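Saframycin Mx1 synthetase B (Legionella pneumophila subsp. pneumophila, PDB 3KXW) belongs to the ANL clan of AMP-binding enzymes, pairing a large AMP-binding domain with a smaller C-terminal domain. Local coordinates at residues Q381-I386 / G400-Q405; I169-Y174 / V185-H190; R67-F72 / I91-Y96; S213-H218 / G265-A270. All coordinates share one frame; numbering follows the deposited sequence.

Contact 1 (Q381-I386 / G400-Q405); sequences QEVKII and GEIWVQ
Ile-386 and Trp-403 meet across two neighbouring antiparallel strands, 382-386 and 400-405, of a curled, wholly antiparallel sheet in the AMP-binding part of the chain. Three hydrogen-bonded pairs tie the backbones: Glu-382 with Gln-405, Lys-384 with Trp-403, and Ile-386 with Glu-401. Trp-403 N reaches Lys-384 O at 2.8 Å and nearly straight (169°), whereas Glu-382 N to Gln-405 O is weak but Gln-405 N to Glu-382 O good. The valine and isoleucine pairs between them face the other way. There Ile-385 CD1 runs alongside Ile-402 CG1 at 4.0 Å, with Leu-451 of strand 450-456 against both, and Ile-385 CG2 presses tightly on Gly-400 CA (3.5 Å). On the face of Lys-384 and Trp-403, CG of the tryptophan lies beside its backbone N (chi1 -74°), carrying the indole beneath Ile-386. CB of Ile-386 sits over the ring's five-membered part, 3.7 Å from its centroid in a CH-pi contact, while CG2 covers the six-membered part. Glu-401, whose carboxylate also meets Arg-439 and Gly-441, helps fix the ring's rotation: Trp-403 NE1 donates to Glu-401 OE1 at 2.9 Å, approaching from above the carboxylate plane.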
# COMPACT_ATOMS: atom_id res chain seq x y z
N GLN A 381 11.92 -14.22 3.62
CA GLN A 381 12.75 -13.83 4.75
C GLN A 381 12.53 -14.89 5.81
O GLN A 381 11.52 -15.57 5.79
CB GLN A 381 12.34 -12.46 5.29
CG GLN A 381 12.43 -11.36 4.23
CD GLN A 381 12.32 -9.96 4.81
OE1 GLN A 381 12.88 -9.65 5.88
NE2 GLN A 381 11.59 -9.10 4.12
N GLU A 382 13.48 -15.05 6.74
CA GLU A 382 13.27 -16.00 7.84
C GLU A 382 12.07 -15.57 8.70
O GLU A 382 12.00 -14.42 9.13
CB GLU A 382 14.52 -16.14 8.71
CG GLU A 382 14.24 -16.94 10.01
CD GLU A 382 15.44 -17.00 10.97
OE1 GLU A 382 16.59 -16.90 10.49
OE2 GLU A 382 15.23 -17.16 12.19
N VAL A 383 11.15 -16.50 8.96
CA VAL A 383 9.94 -16.23 9.74
C VAL A 383 9.86 -17.20 10.93
O VAL A 383 9.97 -18.41 10.74
CB VAL A 383 8.66 -16.43 8.89
CG1 VAL A 383 7.41 -16.50 9.78
CG2 VAL A 383 8.53 -15.34 7.85
N LYS A 384 9.73 -16.68 12.14
CA LYS A 384 9.44 -17.50 13.31
C LYS A 384 8.11 -17.12 13.94
O LYS A 384 7.73 -15.95 13.95
CB LYS A 384 10.56 -17.37 14.35
CG LYS A 384 11.79 -18.17 14.00
CD LYS A 384 12.78 -18.16 15.15
CE LYS A 384 14.07 -18.90 14.78
NZ LYS A 384 13.76 -20.18 14.11
N ILE A 385 7.39 -18.10 14.46
CA ILE A 385 6.15 -17.83 15.17
C ILE A 385 6.48 -17.93 16.64
O ILE A 385 6.83 -19.00 17.14
CB ILE A 385 5.01 -18.82 14.80
CG1 ILE A 385 4.85 -18.97 13.29
CG2 ILE A 385 3.69 -18.38 15.44
CD1 ILE A 385 4.39 -17.66 12.57
N ILE A 386 6.38 -16.79 17.33
CA ILE A 386 6.81 -16.67 18.71
C ILE A 386 5.66 -16.13 19.57
O ILE A 386 5.01 -15.16 19.21
CB ILE A 386 7.98 -15.67 18.82
CG1 ILE A 386 9.14 -16.04 17.88
CG2 ILE A 386 8.44 -15.54 20.27
CD1 ILE A 386 9.82 -17.38 18.18
N GLY A 400 1.03 -17.55 17.00
CA GLY A 400 1.84 -16.64 17.78
C GLY A 400 2.16 -15.42 16.94
O GLY A 400 1.59 -15.25 15.86
N GLU A 401 3.05 -14.58 17.43
CA GLU A 401 3.44 -13.40 16.69
C GLU A 401 4.42 -13.76 15.58
O GLU A 401 5.29 -14.60 15.74
CB GLU A 401 4.02 -12.31 17.59
CG GLU A 401 4.29 -11.01 16.83
CD GLU A 401 4.87 -9.91 17.71
OE1 GLU A 401 5.43 -10.21 18.79
OE2 GLU A 401 4.78 -8.73 17.34
N ILE A 402 4.26 -13.10 14.44
CA ILE A 402 5.15 -13.31 13.32
C ILE A 402 6.40 -12.49 13.58
O ILE A 402 6.34 -11.27 13.66
CB ILE A 402 4.45 -12.93 12.00
CG1 ILE A 402 3.27 -13.90 11.76
CG2 ILE A 402 5.46 -12.95 10.83
CD1 ILE A 402 2.26 -13.43 10.72
N TRP A 403 7.52 -13.18 13.77
CA TRP A 403 8.83 -12.53 13.91
C TRP A 403 9.66 -12.75 12.64
O TRP A 403 9.65 -13.85 12.07
CB TRP A 403 9.59 -13.11 15.13
CG TRP A 403 9.06 -12.65 16.45
CD1 TRP A 403 7.79 -12.24 16.72
CD2 TRP A 403 9.79 -12.56 17.69
NE1 TRP A 403 7.68 -11.89 18.05
CE2 TRP A 403 8.89 -12.09 18.66
CE3 TRP A 403 11.10 -12.86 18.06
CZ2 TRP A 403 9.28 -11.86 19.99
CZ3 TRP A 403 11.49 -12.64 19.38
CH2 TRP A 403 10.57 -12.16 20.33
N VAL A 404 10.41 -11.73 12.24
CA VAL A 404 11.11 -11.77 10.96
C VAL A 404 12.58 -11.44 11.14
O VAL A 404 12.93 -10.60 11.95
CB VAL A 404 10.50 -10.76 9.98
CG1 VAL A 404 11.22 -10.80 8.64
CG2 VAL A 404 9.00 -11.06 9.82
N GLN A 405 13.44 -12.11 10.37
CA GLN A 405 14.87 -11.77 10.32
C GLN A 405 15.45 -11.92 8.93
O GLN A 405 15.22 -12.93 8.27
CB GLN A 405 15.70 -12.64 11.31
CG GLN A 405 17.21 -12.55 11.07
CD GLN A 405 18.02 -13.30 12.12
OE1 GLN A 405 17.87 -14.51 12.30
NE2 GLN A 405 18.88 -12.57 12.82

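Contact 2 (I169-Y174 / V185-H190); sequences IAFLQY and VMVSHH
Met-186, present as selenomethionine, lies between Ile-169 and Leu-172 of the facing strand. Its CB touches Ile-169 CD1 at 3.9 Å. One atom on, CG runs beside Leu-172 CD2 (3.8 Å), the two side chains pointing the same way. A turn about the CG-SE bond (chi3 60°) brings CE back to Ile-169 CG1, so the methionine touches the isoleucine with both CB and CE. The opposite face belongs to Val-187, whose CB stands over the Phe-171 ring toward its rim, 3.9 Å from the centroid, and whose CG2 meets Gln-173 NE2 at 3.6 Å; that amide is held by Thr-333 O. Near Ile-169 the register slips by one residue. Val-187 O takes a good bond from Ala-170 N (2.8 Å) and a weak one from Phe-171 N, a classic beta bulge. The extra residue puts Ala-170 CB over the centre of the His-189 ring, 3.5 Å from its centroid, just where the second strand passes into helix 189-202 behind the N-cap Ser-188. This is a bulged beta hairpin, and its Ser-, Thr- and Gly-rich connecting loop probably corresponds to the P-loop-like signature of the ANL enzymes.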
# COMPACT_ATOMS: atom_id res chain seq x y z
N ILE A 169 21.15 5.05 5.21
CA ILE A 169 19.72 5.10 4.94
C ILE A 169 19.45 5.72 3.57
O ILE A 169 20.01 6.76 3.24
CB ILE A 169 19.00 5.91 6.05
CG1 ILE A 169 19.32 5.32 7.42
CG2 ILE A 169 17.50 6.00 5.79
CD1 ILE A 169 19.19 3.80 7.52
N ALA A 170 18.60 5.06 2.77
CA ALA A 170 18.22 5.53 1.45
C ALA A 170 16.93 6.34 1.47
O ALA A 170 16.83 7.39 0.81
CB ALA A 170 18.07 4.32 0.50
N PHE A 171 15.94 5.89 2.24
CA PHE A 171 14.68 6.63 2.30
C PHE A 171 13.88 6.28 3.53
O PHE A 171 14.12 5.27 4.16
CB PHE A 171 13.82 6.39 1.04
CG PHE A 171 13.34 4.98 0.86
CD1 PHE A 171 12.02 4.63 1.15
CD2 PHE A 171 14.19 4.02 0.33
CE1 PHE A 171 11.56 3.30 0.94
CE2 PHE A 171 13.73 2.70 0.13
CZ PHE A 171 12.42 2.36 0.43
N LEU A 172 12.94 7.15 3.88
CA LEU A 172 12.01 6.83 4.95
C LEU A 172 10.69 6.42 4.35
O LEU A 172 10.14 7.14 3.53
CB LEU A 172 11.79 8.05 5.83
CG LEU A 172 13.01 8.61 6.54
CD1 LEU A 172 12.60 9.73 7.51
CD2 LEU A 172 13.78 7.52 7.27
N GLN A 173 10.17 5.26 4.74
CA GLN A 173 8.81 4.97 4.34
C GLN A 173 7.87 5.01 5.54
O GLN A 173 8.01 4.24 6.50
CB GLN A 173 8.68 3.66 3.54
CG GLN A 173 9.26 2.39 4.12
CD GLN A 173 8.96 1.14 3.22
OE1 GLN A 173 8.16 1.22 2.29
NE2 GLN A 173 9.62 0.01 3.50
N TYR A 174 6.94 5.95 5.50
CA TYR A 174 5.99 6.12 6.58
C TYR A 174 4.83 5.15 6.46
O TYR A 174 4.25 5.00 5.38
CB TYR A 174 5.51 7.57 6.65
CG TYR A 174 6.54 8.44 7.32
CD1 TYR A 174 6.51 8.64 8.68
CD2 TYR A 174 7.56 9.03 6.59
CE1 TYR A 174 7.45 9.41 9.31
CE2 TYR A 174 8.51 9.81 7.21
CZ TYR A 174 8.47 9.99 8.56
OH TYR A 174 9.43 10.75 9.19
N VAL A 185 9.99 4.38 8.59
CA VAL A 185 10.88 3.23 8.57
C VAL A 185 12.16 3.58 7.80
O VAL A 185 12.10 4.06 6.66
CB VAL A 185 10.20 2.01 7.94
CG1 VAL A 185 11.19 0.85 7.81
CG2 VAL A 185 8.94 1.63 8.76
N MSE A 186 13.31 3.35 8.43
CA MSE A 186 14.59 3.71 7.83
C MSE A 186 15.10 2.57 6.96
O MSE A 186 15.62 1.59 7.48
CB MSE A 186 15.58 4.01 8.95
CG MSE A 186 15.03 5.05 9.92
SE MSE A 186 16.00 5.07 11.65
CE MSE A 186 17.76 5.51 11.04
N VAL A 187 14.91 2.69 5.65
CA VAL A 187 15.34 1.63 4.72
C VAL A 187 16.73 1.94 4.18
O VAL A 187 16.93 2.96 3.51
CB VAL A 187 14.34 1.50 3.55
CG1 VAL A 187 14.73 0.33 2.63
CG2 VAL A 187 12.96 1.29 4.12
N SER A 188 17.70 1.09 4.50
CA SER A 188 19.07 1.33 4.05
C SER A 188 19.23 0.93 2.59
O SER A 188 18.37 0.26 2.03
CB SER A 188 20.08 0.55 4.93
OG SER A 188 20.00 -0.84 4.66
N HIS A 189 20.33 1.35 1.97
CA HIS A 189 20.63 0.93 0.62
C HIS A 189 20.74 -0.60 0.51
O HIS A 189 20.31 -1.18 -0.49
CB HIS A 189 21.89 1.63 0.10
CG HIS A 189 21.64 3.04 -0.34
ND1 HIS A 189 21.05 3.33 -1.55
CD2 HIS A 189 21.86 4.23 0.27
CE1 HIS A 189 20.92 4.64 -1.67
NE2 HIS A 189 21.41 5.21 -0.58
N HIS A 190 21.32 -1.22 1.52
CA HIS A 190 21.47 -2.68 1.57
C HIS A 190 20.09 -3.35 1.77
O HIS A 190 19.79 -4.37 1.14
CB HIS A 190 22.47 -3.07 2.68
CG HIS A 190 22.87 -4.52 2.71
ND1 HIS A 190 23.60 -5.12 1.71
CD2 HIS A 190 22.70 -5.47 3.66
CE1 HIS A 190 23.82 -6.39 2.01
NE2 HIS A 190 23.28 -6.63 3.19

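Contact 3 (R67-F72 / I91-Y96); sequences RVLLLF and IAVPIY
Leu-69 meets Val-93 and Ile-95 on the next strand, the heart of a pairing in which 67-71 and 91-95 run the same way, 27° apart. Backbone hydrogen bonds come first: Val-68 N binds Ile-91 O and Leu-70 N binds Val-93 O (2.8 Å), while Val-68 O and Leu-70 O accept from Val-93 N and Ile-95 N. All four thus use only the even-numbered residues of 67-71, as a parallel ladder demands. Weaker CA-H...O contacts fill in beside them, such as Arg-67 CA to Ile-91 O at 3.3 Å. Apolar contacts divide between the two faces. On one, Leu-69 CD1 touches both Val-93 CG1 and Ile-95 CG2, each 3.7 Å away, and the leucine and isoleucine chains cross at about a right angle. Ile-95 CG1 stands between its own backbone N and carbonyl carbon (chi1 67°), which swings CD1 back over Leu-69 CD2 at 3.8 Å; helix 101-114 covers this side. The aliphatic part of Arg-67 lies along Ile-91, and its CG touches Val-93 CG2 (3.8 Å) before NE reaches Ser-114 O. On the other face Leu-70 CD1 rests on Ala-92 CB at 3.9 Å, near helix 76-87. That helix joins the strands, so the pair are the two parallel strands of a beta-alpha-beta unit in a mixed sheet.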
# COMPACT_ATOMS: atom_id res chain seq x y z
N ARG A 67 17.45 14.81 5.06
CA ARG A 67 16.19 14.36 4.51
C ARG A 67 15.67 15.39 3.51
O ARG A 67 15.73 16.59 3.75
CB ARG A 67 15.13 14.12 5.59
CG ARG A 67 15.27 12.79 6.34
CD ARG A 67 16.51 12.80 7.25
NE ARG A 67 16.39 13.74 8.36
CZ ARG A 67 17.42 14.30 8.98
NH1 ARG A 67 18.67 14.02 8.58
NH2 ARG A 67 17.21 15.14 10.00
N VAL A 68 15.15 14.89 2.39
CA VAL A 68 14.51 15.73 1.39
C VAL A 68 13.08 15.25 1.24
O VAL A 68 12.84 14.08 0.92
CB VAL A 68 15.24 15.67 0.04
CG1 VAL A 68 14.50 16.50 -1.04
CG2 VAL A 68 16.70 16.12 0.20
N LEU A 69 12.13 16.14 1.53
CA LEU A 69 10.71 15.82 1.44
C LEU A 69 10.26 15.82 -0.02
O LEU A 69 10.60 16.72 -0.77
CB LEU A 69 9.92 16.88 2.22
CG LEU A 69 8.48 16.52 2.54
CD1 LEU A 69 8.46 15.30 3.47
CD2 LEU A 69 7.72 17.73 3.16
N LEU A 70 9.47 14.83 -0.42
CA LEU A 70 9.04 14.76 -1.81
C LEU A 70 7.53 14.83 -1.85
O LEU A 70 6.86 13.87 -1.51
CB LEU A 70 9.49 13.46 -2.46
CG LEU A 70 10.99 13.22 -2.41
CD1 LEU A 70 11.35 11.89 -3.09
CD2 LEU A 70 11.74 14.36 -3.10
N LEU A 71 7.02 15.99 -2.25
CA LEU A 71 5.57 16.20 -2.25
C LEU A 71 5.10 16.09 -3.68
O LEU A 71 5.25 17.05 -4.46
CB LEU A 71 5.25 17.56 -1.62
CG LEU A 71 3.84 17.93 -1.21
CD1 LEU A 71 3.85 19.26 -0.46
CD2 LEU A 71 2.93 18.01 -2.44
N PHE A 72 4.56 14.93 -4.05
CA PHE A 72 4.16 14.66 -5.43
C PHE A 72 2.95 13.76 -5.50
O PHE A 72 2.83 12.80 -4.71
CB PHE A 72 5.28 13.94 -6.21
CG PHE A 72 6.45 14.81 -6.52
CD1 PHE A 72 6.46 15.60 -7.66
CD2 PHE A 72 7.56 14.83 -5.66
CE1 PHE A 72 7.55 16.44 -7.94
CE2 PHE A 72 8.66 15.64 -5.94
CZ PHE A 72 8.65 16.45 -7.08
N ILE A 91 18.26 11.34 2.13
CA ILE A 91 17.22 10.41 2.55
C ILE A 91 15.88 10.90 1.98
O ILE A 91 15.37 11.93 2.40
CB ILE A 91 17.17 10.28 4.08
CG1 ILE A 91 18.51 9.76 4.62
CG2 ILE A 91 15.97 9.38 4.54
CD1 ILE A 91 18.55 9.61 6.11
N ALA A 92 15.31 10.16 1.03
CA ALA A 92 14.06 10.59 0.42
C ALA A 92 12.91 10.40 1.39
O ALA A 92 12.84 9.38 2.06
CB ALA A 92 13.80 9.81 -0.89
N VAL A 93 12.00 11.38 1.44
CA VAL A 93 10.81 11.27 2.28
C VAL A 93 9.56 11.62 1.48
O VAL A 93 9.13 12.77 1.42
CB VAL A 93 10.90 12.18 3.56
CG1 VAL A 93 9.67 11.93 4.46
CG2 VAL A 93 12.21 11.93 4.33
N PRO A 94 8.97 10.60 0.85
CA PRO A 94 7.76 10.78 0.03
C PRO A 94 6.50 11.02 0.85
O PRO A 94 6.27 10.31 1.83
CB PRO A 94 7.62 9.43 -0.69
CG PRO A 94 8.93 8.79 -0.62
CD PRO A 94 9.53 9.25 0.71
N ILE A 95 5.68 11.99 0.44
CA ILE A 95 4.38 12.20 1.08
C ILE A 95 3.29 12.49 0.05
O ILE A 95 3.56 13.07 -1.00
CB ILE A 95 4.41 13.37 2.11
CG1 ILE A 95 4.63 14.71 1.41
CG2 ILE A 95 5.47 13.13 3.17
CD1 ILE A 95 4.47 15.95 2.34
N TYR A 96 2.07 12.06 0.35
CA TYR A 96 0.87 12.44 -0.41
C TYR A 96 0.71 13.95 -0.37
O TYR A 96 0.89 14.56 0.68
CB TYR A 96 -0.38 11.85 0.25
CG TYR A 96 -0.51 10.34 0.23
CD1 TYR A 96 -1.17 9.69 -0.83
CD2 TYR A 96 -0.01 9.56 1.28
CE1 TYR A 96 -1.30 8.29 -0.85
CE2 TYR A 96 -0.13 8.17 1.26
CZ TYR A 96 -0.78 7.54 0.19
OH TYR A 96 -0.89 6.17 0.17

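Contact 4 (S213-H218 / G265-A270); sequences SWLPPH and GSPNFA
Where the loop after strand 210-213 passes the end of strand 263-266 and the first turn of helix 269-277, deep in the AMP-binding part of the chain, Trp-214 and Leu-215 pack against Ser-266 and Ala-270; the side chain of Leu-215 is about 7 Å from the bound 5'-O-[(S)-(dodecanoyloxy)(hydroxy)phosphoryl]adenosine. The indole comes in with its six-membered ring. CZ2 of Trp-214 meets Ala-270 CB at the ring's edge, near its plane and only 3.4 Å away, and also touches Ser-266 CB; CH2 reaches Phe-269 CZ at 4.0 Å. Its first torsion (chi1 54°) sets CG between the backbone N and the carbonyl carbon, sending the ring across to the second segment. Leu-215 packs alongside: its CD2 lies against one face of its neighbour's indole, toward the rim, and touches Ser-266 CA at 3.7 Å and Pro-267 CD. Phe-245 stacks on the tryptophan and Trp-252 meets it edge-to-face, while Tyr-530 of helix 515-533 touches both Trp-214 and Phe-269. Polar links accompany this packing. A water takes the backbone N-H of Trp-214 (N at 3.0 Å) and donates to Gly-265 O at 2.9 Å, bridging the two backbones. Ser-213 OG accepts from Leu-215 N in an ST turn, and Pro-267 O is held from opposite faces of its plane by Ser-266 OG (2.9 Å) and Ala-270 N. With no direct hydrogen bond between them, the two segments meet through apolar contacts and one bridging water, while each keeps its own shape through internal bonds.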
# COMPACT_ATOMS: atom_id res chain seq x y z
N SER A 213 1.02 -1.08 -12.70
CA SER A 213 0.60 -0.70 -11.37
C SER A 213 -0.24 0.55 -11.34
O SER A 213 0.10 1.53 -11.98
CB SER A 213 1.81 -0.52 -10.47
OG SER A 213 1.42 -0.23 -9.14
N TRP A 214 -1.34 0.53 -10.58
CA TRP A 214 -2.03 1.78 -10.21
C TRP A 214 -1.78 2.12 -8.75
O TRP A 214 -2.35 3.09 -8.24
CB TRP A 214 -3.55 1.70 -10.45
CG TRP A 214 -4.19 0.51 -9.76
CD1 TRP A 214 -4.46 -0.70 -10.31
CD2 TRP A 214 -4.63 0.43 -8.39
NE1 TRP A 214 -5.03 -1.55 -9.38
CE2 TRP A 214 -5.15 -0.87 -8.19
CE3 TRP A 214 -4.64 1.32 -7.32
CZ2 TRP A 214 -5.65 -1.31 -6.97
CZ3 TRP A 214 -5.16 0.90 -6.09
CH2 TRP A 214 -5.65 -0.41 -5.93
N LEU A 215 -0.96 1.33 -8.07
CA LEU A 215 -0.81 1.42 -6.60
C LEU A 215 -0.18 2.72 -6.12
O LEU A 215 0.68 3.28 -6.79
CB LEU A 215 -0.02 0.23 -6.05
CG LEU A 215 -0.57 -1.17 -6.31
CD1 LEU A 215 0.38 -2.23 -5.72
CD2 LEU A 215 -2.02 -1.35 -5.76
N PRO A 216 -0.62 3.20 -4.95
CA PRO A 216 -0.04 4.43 -4.41
C PRO A 216 1.50 4.32 -4.35
O PRO A 216 1.98 3.38 -3.72
CB PRO A 216 -0.59 4.49 -2.97
CG PRO A 216 -1.80 3.62 -2.96
CD PRO A 216 -1.71 2.65 -4.13
N PRO A 217 2.23 5.24 -4.97
CA PRO A 217 3.70 5.20 -4.87
C PRO A 217 4.17 5.66 -3.48
O PRO A 217 5.36 5.63 -3.22
CB PRO A 217 4.18 6.20 -5.94
CG PRO A 217 3.00 6.95 -6.40
CD PRO A 217 1.75 6.38 -5.76
N HIS A 218 3.25 6.09 -2.61
CA HIS A 218 3.60 6.53 -1.26
C HIS A 218 3.40 5.44 -0.18
O HIS A 218 3.49 5.69 1.03
CB HIS A 218 2.80 7.77 -0.87
CG HIS A 218 2.69 8.80 -1.96
ND1 HIS A 218 3.56 9.87 -2.06
CD2 HIS A 218 1.80 8.95 -2.97
CE1 HIS A 218 3.20 10.64 -3.08
NE2 HIS A 218 2.14 10.09 -3.65
N GLY A 265 -0.82 -6.26 -9.31
CA GLY A 265 -1.56 -6.70 -8.15
C GLY A 265 -1.95 -5.54 -7.24
O GLY A 265 -1.84 -4.39 -7.62
N SER A 266 -2.38 -5.87 -6.01
CA SER A 266 -3.05 -4.89 -5.16
C SER A 266 -3.41 -5.54 -3.84
O SER A 266 -3.30 -6.75 -3.68
CB SER A 266 -4.36 -4.45 -5.83
OG SER A 266 -5.26 -5.56 -5.96
N PRO A 267 -3.89 -4.73 -2.88
CA PRO A 267 -4.56 -5.33 -1.72
C PRO A 267 -5.81 -6.06 -2.17
O PRO A 267 -6.35 -5.80 -3.24
CB PRO A 267 -4.96 -4.10 -0.86
CG PRO A 267 -4.09 -2.99 -1.35
CD PRO A 267 -3.92 -3.26 -2.83
N ASN A 268 -6.25 -6.99 -1.34
CA ASN A 268 -7.39 -7.84 -1.66
C ASN A 268 -8.63 -7.05 -2.13
O ASN A 268 -9.30 -7.45 -3.08
CB ASN A 268 -7.73 -8.62 -0.39
CG ASN A 268 -8.79 -9.67 -0.63
OD1 ASN A 268 -8.48 -10.77 -1.08
ND2 ASN A 268 -10.03 -9.35 -0.27
N PHE A 269 -8.95 -5.93 -1.48
CA PHE A 269 -10.19 -5.21 -1.81
C PHE A 269 -10.34 -4.88 -3.31
O PHE A 269 -11.47 -4.78 -3.83
CB PHE A 269 -10.29 -3.91 -1.00
CG PHE A 269 -9.62 -2.74 -1.67
CD1 PHE A 269 -10.31 -1.96 -2.58
CD2 PHE A 269 -8.28 -2.45 -1.41
CE1 PHE A 269 -9.69 -0.91 -3.24
CE2 PHE A 269 -7.66 -1.39 -2.06
CZ PHE A 269 -8.38 -0.63 -2.97
N ALA A 270 -9.23 -4.65 -4.01
CA ALA A 270 -9.33 -4.12 -5.36
C ALA A 270 -9.91 -5.15 -6.35
O ALA A 270 -10.52 -4.79 -7.37
CB ALA A 270 -7.97 -3.58 -5.85
O HOH W 1 -1.91 -2.30 -9.67

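All four contacts are buried, but contact 4 lies deepest, its centre about 6 Å from that of the chain, and contact 1 farthest out at about 21 Å. Contacts 1, 2 and 3 are strand pairings zipped by backbone hydrogen bonds, antiparallel in the first two and parallel in the third; contact 4 joins a loop to a strand end and the first turn of helix 269-277 through side chains and a water. Between contacts 2 and 3, Ala-92 O probably accepts from Leu-172 N (2.9 Å), so strand 91-95, bonded to 67-71 on one side, is probably also met by 169-174. Contact 3 also reaches contact 4, where Tyr-96 packs against Pro-216. Contact 1 touches none of the others.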